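PDB 2C1D: L-cysteine S-thiosulfotransferase subunit SoxA from Paracoccus denitrificans, which forms, with SoxX, the heme enzyme that starts sulfur oxidation by coupling thiosulfate to a cysteine of the carrier protein SoxY and passing on two electrons. Local coordinates for residues P87-P98 with I141-V152. Residues are numbered along the deposited sequence; the frame is centred on the assembly and turned at random.
Sequences PESMAGLRAVMP and ISLQSRGMAVNV. With HEC (heme c), chain I.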
ATOM      1  N   PRO A  87     -27.485  -1.009 -15.034  1.00 28.67           N
ATOM      2  CA  PRO A  87     -26.538  -0.926 -13.907  1.00 28.37           C
ATOM      3  C   PRO A  87     -26.639   0.419 -13.183  1.00 28.02           C
ATOM      4  O   PRO A  87     -26.152   0.540 -12.055  1.00 27.24           O
ATOM      5  CB  PRO A  87     -25.177  -1.133 -14.570  1.00 28.75           C
ATOM      6  CG  PRO A  87     -25.357  -0.606 -15.987  1.00 30.11           C
ATOM      7  CD  PRO A  87     -26.812  -0.944 -16.348  1.00 29.25           C
ATOM      8  N   GLU A  88     -27.251   1.422 -13.817  1.00 27.85           N
ATOM      9  CA  GLU A  88     -27.520   2.690 -13.136  1.00 28.35           C
ATOM     10  C   GLU A  88     -28.373   2.504 -11.855  1.00 27.74           C
ATOM     11  O   GLU A  88     -28.470   3.427 -11.027  1.00 26.99           O
ATOM     12  CB  GLU A  88     -28.124   3.745 -14.074  1.00 30.02           C
ATOM     13  CG  GLU A  88     -29.535   3.466 -14.616  1.00 32.59           C
ATOM     14  CD  GLU A  88     -29.553   2.621 -15.896  1.00 35.52           C
ATOM     15  OE1 GLU A  88     -28.504   2.076 -16.293  1.00 36.03           O
ATOM     16  OE2 GLU A  88     -30.640   2.500 -16.499  1.00 38.80           O
ATOM     17  N   SER A  89     -28.975   1.319 -11.703  1.00 26.70           N
ATOM     18  CA  SER A  89     -29.709   0.926 -10.485  1.00 26.22           C
ATOM     19  C   SER A  89     -28.811   0.978  -9.261  1.00 26.11           C
ATOM     20  O   SER A  89     -29.281   1.140  -8.135  1.00 27.00           O
ATOM     21  CB  SER A  89     -30.293  -0.486 -10.650  1.00 25.70           C
ATOM     22  OG  SER A  89     -29.301  -1.475 -10.839  1.00 26.88           O
ATOM     23  N   MET A  90     -27.502   0.840  -9.487  1.00 25.28           N
ATOM     24  CA  MET A  90     -26.522   0.918  -8.432  1.00 25.02           C
ATOM     25  C   MET A  90     -25.908   2.299  -8.260  1.00 24.68           C
ATOM     26  O   MET A  90     -24.883   2.433  -7.593  1.00 23.89           O
ATOM     27  CB  MET A  90     -25.442  -0.132  -8.659  1.00 24.78           C
ATOM     28  CG  MET A  90     -25.970  -1.563  -8.658  1.00 25.61           C
ATOM     29  SD  MET A  90     -26.698  -1.938  -7.047  1.00 27.75           S
ATOM     30  CE  MET A  90     -28.009  -3.210  -7.475  1.00 31.40           C
ATOM     31  N   ALA A  91     -26.531   3.324  -8.824  1.00 25.01           N
ATOM     32  CA  ALA A  91     -26.033   4.688  -8.664  1.00 25.63           C
ATOM     33  C   ALA A  91     -25.859   5.038  -7.180  1.00 25.41           C
ATOM     34  O   ALA A  91     -26.690   4.660  -6.335  1.00 25.64           O
ATOM     35  CB  ALA A  91     -26.927   5.668  -9.315  1.00 26.16           C
ATOM     36  N   GLY A  92     -24.756   5.718  -6.880  1.00 25.08           N
ATOM     37  CA  GLY A  92     -24.453   6.192  -5.540  1.00 25.02           C
ATOM     38  C   GLY A  92     -23.787   5.147  -4.634  1.00 24.25           C
ATOM     39  O   GLY A  92     -23.127   5.502  -3.672  1.00 25.69           O
ATOM     40  N   LEU A  93     -23.970   3.865  -4.911  1.00 24.11           N
ATOM     41  CA  LEU A  93     -23.562   2.811  -3.963  1.00 23.79           C
ATOM     42  C   LEU A  93     -22.065   2.821  -3.672  1.00 24.24           C
ATOM     43  O   LEU A  93     -21.638   2.853  -2.493  1.00 23.24           O
ATOM     44  CB  LEU A  93     -23.983   1.427  -4.474  1.00 24.12           C
ATOM     45  CG  LEU A  93     -23.725   0.242  -3.547  1.00 22.98           C
ATOM     46  CD1 LEU A  93     -24.451   0.397  -2.193  1.00 23.49           C
ATOM     47  CD2 LEU A  93     -24.122  -1.060  -4.202  1.00 22.56           C
ATOM     48  N   ARG A  94     -21.267   2.816  -4.740  1.00 23.65           N
ATOM     49  CA  ARG A  94     -19.815   2.839  -4.604  1.00 23.91           C
ATOM     50  C   ARG A  94     -19.312   4.008  -3.737  1.00 23.74           C
ATOM     51  O   ARG A  94     -18.367   3.835  -2.959  1.00 23.97           O
ATOM     52  CB  ARG A  94     -19.165   2.886  -5.985  1.00 24.21           C
ATOM     53  CG  ARG A  94     -17.683   3.313  -6.012  1.00 26.42           C
ATOM     54  CD  ARG A  94     -16.789   2.212  -5.647  1.00 28.39           C
ATOM     55  NE  ARG A  94     -15.386   2.628  -5.640  1.00 27.88           N
ATOM     56  CZ  ARG A  94     -14.788   3.283  -4.663  1.00 27.73           C
ATOM     57  NH1 ARG A  94     -15.465   3.671  -3.586  1.00 29.31           N
ATOM     58  NH2 ARG A  94     -13.494   3.552  -4.749  1.00 26.83           N
ATOM     59  N   ALA A  95     -19.941   5.167  -3.859  1.00 23.70           N
ATOM     60  CA  ALA A  95     -19.530   6.364  -3.061  1.00 23.26           C
ATOM     61  C   ALA A  95     -19.605   6.195  -1.546  1.00 22.92           C
ATOM     62  O   ALA A  95     -18.842   6.850  -0.824  1.00 23.07           O
ATOM     63  CB  ALA A  95     -20.311   7.554  -3.452  1.00 23.35           C
ATOM     64  N   VAL A  96     -20.526   5.361  -1.073  1.00 23.45           N
ATOM     65  CA  VAL A  96     -20.795   5.183   0.356  1.00 23.94           C
ATOM     66  C   VAL A  96     -20.302   3.826   0.905  1.00 24.60           C
ATOM     67  O   VAL A  96     -20.629   3.452   2.042  1.00 24.38           O
ATOM     68  CB  VAL A  96     -22.329   5.415   0.704  1.00 23.63           C
ATOM     69  CG1 VAL A  96     -22.720   6.822   0.367  1.00 24.71           C
ATOM     70  CG2 VAL A  96     -23.288   4.419  -0.011  1.00 23.59           C
ATOM     71  N   MET A  97     -19.498   3.119   0.107  1.00 24.34           N
ATOM     72  CA  MET A  97     -19.006   1.771   0.455  1.00 24.79           C
ATOM     73  C   MET A  97     -17.550   1.827   0.937  1.00 24.51           C
ATOM     74  O   MET A  97     -16.792   2.700   0.512  1.00 23.95           O
ATOM     75  CB  MET A  97     -19.148   0.866  -0.755  1.00 24.26           C
ATOM     76  CG  MET A  97     -20.599   0.423  -0.985  1.00 25.18           C
ATOM     77  SD  MET A  97     -21.252  -0.725   0.296  1.00 26.92           S
ATOM     78  CE  MET A  97     -20.337  -2.137  -0.113  1.00 26.26           C
ATOM     79  N   PRO A  98     -17.129   0.940   1.844  1.00 24.81           N
ATOM     80  CA  PRO A  98     -17.966  -0.027   2.582  1.00 24.48           C
ATOM     81  C   PRO A  98     -18.944   0.549   3.610  1.00 23.78           C
ATOM     82  O   PRO A  98     -18.720   1.631   4.135  1.00 22.70           O
ATOM     83  CB  PRO A  98     -16.934  -0.867   3.369  1.00 23.55           C
ATOM     84  CG  PRO A  98     -15.629  -0.532   2.808  1.00 26.56           C
ATOM     85  CD  PRO A  98     -15.700   0.808   2.162  1.00 24.73           C
ATOM     86  N   ILE A 141     -19.931  -1.345 -11.367  1.00 23.14           N
ATOM     87  CA  ILE A 141     -20.695  -0.711 -10.287  1.00 23.25           C
ATOM     88  C   ILE A 141     -20.045   0.592  -9.867  1.00 22.74           C
ATOM     89  O   ILE A 141     -20.726   1.605  -9.635  1.00 22.65           O
ATOM     90  CB  ILE A 141     -20.888  -1.698  -9.086  1.00 23.97           C
ATOM     91  CG1 ILE A 141     -21.836  -2.820  -9.508  1.00 24.06           C
ATOM     92  CG2 ILE A 141     -21.401  -0.948  -7.850  1.00 24.11           C
ATOM     93  CD1 ILE A 141     -21.792  -4.052  -8.612  1.00 24.30           C
ATOM     94  N   SER A 142     -18.722   0.591  -9.784  1.00 23.88           N
ATOM     95  CA  SER A 142     -17.987   1.775  -9.311  1.00 24.20           C
ATOM     96  C   SER A 142     -18.240   2.946 -10.241  1.00 24.14           C
ATOM     97  O   SER A 142     -18.425   4.084  -9.791  1.00 23.20           O
ATOM     98  CB  SER A 142     -16.484   1.501  -9.164  1.00 24.48           C
ATOM     99  OG  SER A 142     -15.799   2.677  -8.716  1.00 24.24           O
ATOM    100  N   LEU A 143     -18.337   2.668 -11.537  1.00 24.53           N
ATOM    101  CA  LEU A 143     -18.628   3.722 -12.518  1.00 25.06           C
ATOM    102  C   LEU A 143     -19.966   4.438 -12.297  1.00 25.14           C
ATOM    103  O   LEU A 143     -20.142   5.570 -12.715  1.00 25.07           O
ATOM    104  CB  LEU A 143     -18.623   3.144 -13.940  1.00 26.47           C
ATOM    105  CG  LEU A 143     -18.602   4.163 -15.107  1.00 31.22           C
ATOM    106  CD1 LEU A 143     -17.517   5.211 -15.024  1.00 32.50           C
ATOM    107  CD2 LEU A 143     -18.466   3.474 -16.450  1.00 35.58           C
ATOM    108  N   GLN A 144     -20.913   3.769 -11.649  1.00 24.69           N
ATOM    109  CA  GLN A 144     -22.240   4.329 -11.404  1.00 23.91           C
ATOM    110  C   GLN A 144     -22.229   5.398 -10.292  1.00 23.84           C
ATOM    111  O   GLN A 144     -23.237   6.051 -10.042  1.00 23.19           O
ATOM    112  CB  GLN A 144     -23.233   3.205 -11.102  1.00 23.66           C
ATOM    113  CG  GLN A 144     -23.179   1.983 -12.088  1.00 22.63           C
ATOM    114  CD  GLN A 144     -23.206   2.362 -13.561  1.00 24.43           C
ATOM    115  OE1 GLN A 144     -22.401   1.864 -14.371  1.00 28.64           O
ATOM    116  NE2 GLN A 144     -24.122   3.209 -13.917  1.00 20.75           N
ATOM    117  N   SER A 145     -21.083   5.601  -9.660  1.00 23.68           N
ATOM    118  CA  SER A 145     -20.910   6.686  -8.709  1.00 23.91           C
ATOM    119  C   SER A 145     -19.798   7.658  -9.119  1.00 24.26           C
ATOM    120  O   SER A 145     -19.400   8.530  -8.349  1.00 23.52           O
ATOM    121  CB  SER A 145     -20.586   6.106  -7.333  1.00 24.79           C
ATOM    122  OG  SER A 145     -21.688   5.431  -6.782  1.00 22.56           O
ATOM    123  N   ARG A 146     -19.272   7.529 -10.324  1.00 24.96           N
ATOM    124  CA  ARG A 146     -18.163   8.418 -10.728  1.00 24.83           C
ATOM    125  C   ARG A 146     -18.540   9.898 -10.628  1.00 24.85           C
ATOM    126  O   ARG A 146     -19.640  10.325 -11.054  1.00 23.59           O
ATOM    127  CB  ARG A 146     -17.656   8.056 -12.129  1.00 25.03           C
ATOM    128  CG  ARG A 146     -16.554   8.962 -12.672  1.00 24.38           C
ATOM    129  CD  ARG A 146     -15.856   8.414 -13.871  1.00 25.67           C
ATOM    130  NE  ARG A 146     -16.712   8.406 -15.059  1.00 25.66           N
ATOM    131  CZ  ARG A 146     -16.296   8.003 -16.269  1.00 29.01           C
ATOM    132  NH1 ARG A 146     -15.058   7.570 -16.436  1.00 28.52           N
ATOM    133  NH2 ARG A 146     -17.124   8.039 -17.317  1.00 28.88           N
ATOM    134  N   GLY A 147     -17.640  10.678 -10.029  1.00 24.66           N
ATOM    135  CA  GLY A 147     -17.884  12.082  -9.773  1.00 25.30           C
ATOM    136  C   GLY A 147     -18.586  12.422  -8.473  1.00 26.99           C
ATOM    137  O   GLY A 147     -18.580  13.594  -8.038  1.00 27.10           O
ATOM    138  N   MET A 148     -19.218  11.423  -7.851  1.00 26.47           N
ATOM    139  CA  MET A 148     -19.828  11.618  -6.559  1.00 26.47           C
ATOM    140  C   MET A 148     -18.769  11.634  -5.486  1.00 25.61           C
ATOM    141  O   MET A 148     -17.737  10.945  -5.591  1.00 24.54           O
ATOM    142  CB  MET A 148     -20.842  10.525  -6.284  1.00 26.94           C
ATOM    143  CG  MET A 148     -22.017  10.568  -7.266  1.00 29.51           C
ATOM    144  SD  MET A 148     -23.138   9.221  -6.930  1.00 31.28           S
ATOM    145  CE  MET A 148     -24.227   9.315  -8.247  1.00 36.64           C
ATOM    146  N   ALA A 149     -19.010  12.433  -4.454  1.00 24.43           N
ATOM    147  CA  ALA A 149     -18.094  12.497  -3.344  1.00 24.89           C
ATOM    148  C   ALA A 149     -18.149  11.199  -2.536  1.00 24.13           C
ATOM    149  O   ALA A 149     -19.232  10.718  -2.183  1.00 24.05           O
ATOM    150  CB  ALA A 149     -18.443  13.662  -2.450  1.00 26.07           C
ATOM    151  N   VAL A 150     -16.983  10.618  -2.302  1.00 23.93           N
ATOM    152  CA  VAL A 150     -16.814   9.568  -1.298  1.00 24.42           C
ATOM    153  C   VAL A 150     -17.374  10.118  -0.003  1.00 25.14           C
ATOM    154  O   VAL A 150     -17.052  11.235   0.424  1.00 24.54           O
ATOM    155  CB  VAL A 150     -15.311   9.195  -1.094  1.00 24.68           C
ATOM    156  CG1 VAL A 150     -15.112   8.280   0.126  1.00 24.03           C
ATOM    157  CG2 VAL A 150     -14.730   8.553  -2.338  1.00 24.49           C
ATOM    158  N   ASN A 151     -18.229   9.331   0.605  1.00 25.98           N
ATOM    159  CA  ASN A 151     -18.939   9.726   1.795  1.00 26.42           C
ATOM    160  C   ASN A 151     -19.251   8.475   2.588  1.00 26.24           C
ATOM    161  O   ASN A 151     -20.380   8.018   2.655  1.00 26.21           O
ATOM    162  CB  ASN A 151     -20.243  10.444   1.416  1.00 27.13           C
ATOM    163  CG  ASN A 151     -20.986  10.972   2.622  1.00 28.00           C
ATOM    164  OD1 ASN A 151     -20.392  11.219   3.667  1.00 32.16           O
ATOM    165  ND2 ASN A 151     -22.291  11.126   2.489  1.00 29.03           N
ATOM    166  N   VAL A 152     -18.238   7.918   3.205  1.00 26.71           N
ATOM    167  CA  VAL A 152     -18.475   6.756   4.036  1.00 27.08           C
ATOM    168  C   VAL A 152     -18.693   7.172   5.490  1.00 26.56           C
ATOM    169  O   VAL A 152     -17.959   8.003   6.066  1.00 26.15           O
ATOM    170  CB  VAL A 152     -17.428   5.598   3.859  1.00 28.56           C
ATOM    171  CG1 VAL A 152     -16.562   5.779   2.641  1.00 29.00           C
ATOM    172  CG2 VAL A 152     -16.654   5.296   5.100  1.00 30.01           C
TER
HETATM  173 FE   HEC I1291     -28.675  -8.137  -6.694  1.00 26.59          FE
HETATM  174  CHA HEC I1291     -28.913  -6.283  -3.733  1.00 26.00           C
HETATM  175  CHB HEC I1291     -25.749  -6.666  -7.373  1.00 26.08           C
HETATM  176  CHC HEC I1291     -28.377 -10.205  -9.355  1.00 27.07           C
HETATM  177  CHD HEC I1291     -31.979  -9.020  -6.347  1.00 26.23           C
HETATM  178  NA  HEC I1291     -27.572  -6.725  -5.734  1.00 25.26           N
HETATM  179  C1A HEC I1291     -27.832  -6.079  -4.550  1.00 25.93           C
HETATM  180  C2A HEC I1291     -26.747  -5.183  -4.279  1.00 24.97           C
HETATM  181  C3A HEC I1291     -25.874  -5.294  -5.287  1.00 25.94           C
HETATM  182  C4A HEC I1291     -26.360  -6.289  -6.213  1.00 24.61           C
HETATM  183  CMA HEC I1291     -24.545  -4.546  -5.449  1.00 26.61           C
HETATM  184  CAA HEC I1291     -26.658  -4.274  -3.037  1.00 25.93           C
HETATM  185  CBA HEC I1291     -27.668  -3.159  -3.220  1.00 25.44           C
HETATM  186  CGA HEC I1291     -27.864  -2.290  -1.988  1.00 26.56           C
HETATM  187  O1A HEC I1291     -27.609  -2.726  -0.842  1.00 24.75           O
HETATM  188  O2A HEC I1291     -28.306  -1.131  -2.217  1.00 22.40           O
HETATM  189  NB  HEC I1291     -27.311  -8.367  -8.139  1.00 27.19           N
HETATM  190  C1B HEC I1291     -26.100  -7.715  -8.182  1.00 26.44           C
HETATM  191  C2B HEC I1291     -25.291  -8.362  -9.206  1.00 26.18           C
HETATM  192  C3B HEC I1291     -26.020  -9.337  -9.762  1.00 25.26           C
HETATM  193  C4B HEC I1291     -27.316  -9.357  -9.097  1.00 26.65           C
HETATM  194  CMB HEC I1291     -23.873  -7.912  -9.614  1.00 27.79           C
HETATM  195  CAB HEC I1291     -25.566 -10.301 -10.906  1.00 27.21           C
HETATM  196  CBB HEC I1291     -24.402 -10.951 -10.592  1.00 27.52           C
HETATM  197  NC  HEC I1291     -29.986  -9.374  -7.683  1.00 27.21           N
HETATM  198  C1C HEC I1291     -29.611 -10.207  -8.713  1.00 28.51           C
HETATM  199  C2C HEC I1291     -30.780 -10.978  -9.090  1.00 27.94           C
HETATM  200  C3C HEC I1291     -31.756 -10.745  -8.180  1.00 29.74           C
HETATM  201  C4C HEC I1291     -31.284  -9.659  -7.335  1.00 27.16           C
HETATM  202  CMC HEC I1291     -30.726 -12.145 -10.103  1.00 26.44           C
HETATM  203  CAC HEC I1291     -33.192 -11.368  -8.115  1.00 31.78           C
HETATM  204  CBC HEC I1291     -33.332 -12.712  -8.119  1.00 32.42           C
HETATM  205  ND  HEC I1291     -30.194  -7.701  -5.256  1.00 24.45           N
HETATM  206  C1D HEC I1291     -31.472  -8.253  -5.321  1.00 26.16           C
HETATM  207  C2D HEC I1291     -32.195  -7.915  -4.111  1.00 25.34           C
HETATM  208  C3D HEC I1291     -31.236  -7.082  -3.279  1.00 25.40           C
HETATM  209  C4D HEC I1291     -30.023  -6.992  -4.075  1.00 27.19           C
HETATM  210  CMD HEC I1291     -33.631  -8.299  -3.706  1.00 27.12           C
HETATM  211  CAD HEC I1291     -31.490  -6.463  -1.895  1.00 23.59           C
HETATM  212  CBD HEC I1291     -32.097  -5.104  -2.071  1.00 23.56           C
HETATM  213  CGD HEC I1291     -32.234  -4.383  -0.732  1.00 23.81           C
HETATM  214  O1D HEC I1291     -33.167  -3.535  -0.600  1.00 25.33           O
HETATM  215  O2D HEC I1291     -31.407  -4.646   0.168  1.00 25.06           O
HETATM  216  O   HOH W   1     -22.153   2.798  -7.558  1.00 22.07           O
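Ser145 points its hydroxyl into the turn at Gly92-Ala95, with CB resting against the methyl of Ala95. Its chi1 of -69° sets OG opposite the carbonyl carbon, where it takes a weak hydrogen bond from Ala95 N (3.4 Å) and donates to a water. That water is gripped four times: it also accepts from Arg94 N and donates to the carbonyls of Met90 and Ile141 (2.8 Å from its oxygen to each O), tying the loop to Ile141 of helix 132-143. Gln144 reaches toward the start of the loop, its chain bent at chi2 (-49°) across Pro87, with CG 3.3 Å from Pro87 O. Cutting Gln144 back to an alanine is likely to open a gap beside Pro87 and Glu88 and leave that short 3-10 turn less firmly held. In this c-type cytochrome domain the loop after the heme-binding helix 80-84 carries Met90 and Leu93 to the porphyrin; Met90 CE lies 3.7 Å from C3A of the heme, while its CB rests on Ile141 CG2. Arg94 runs alongside Ser142, CD 3.3 Å from OG, before its NH2 bonds to Phe205 O; Ser142 OG is itself bonded to Gly259 O. Met148 stretches out over Gly92, SD 3.6 Å from CA. Farther along, Asn151 N donates to Ala95 O (2.9 Å) in a nearly straight bond, and Val96 CG1 lies against Asn151 O.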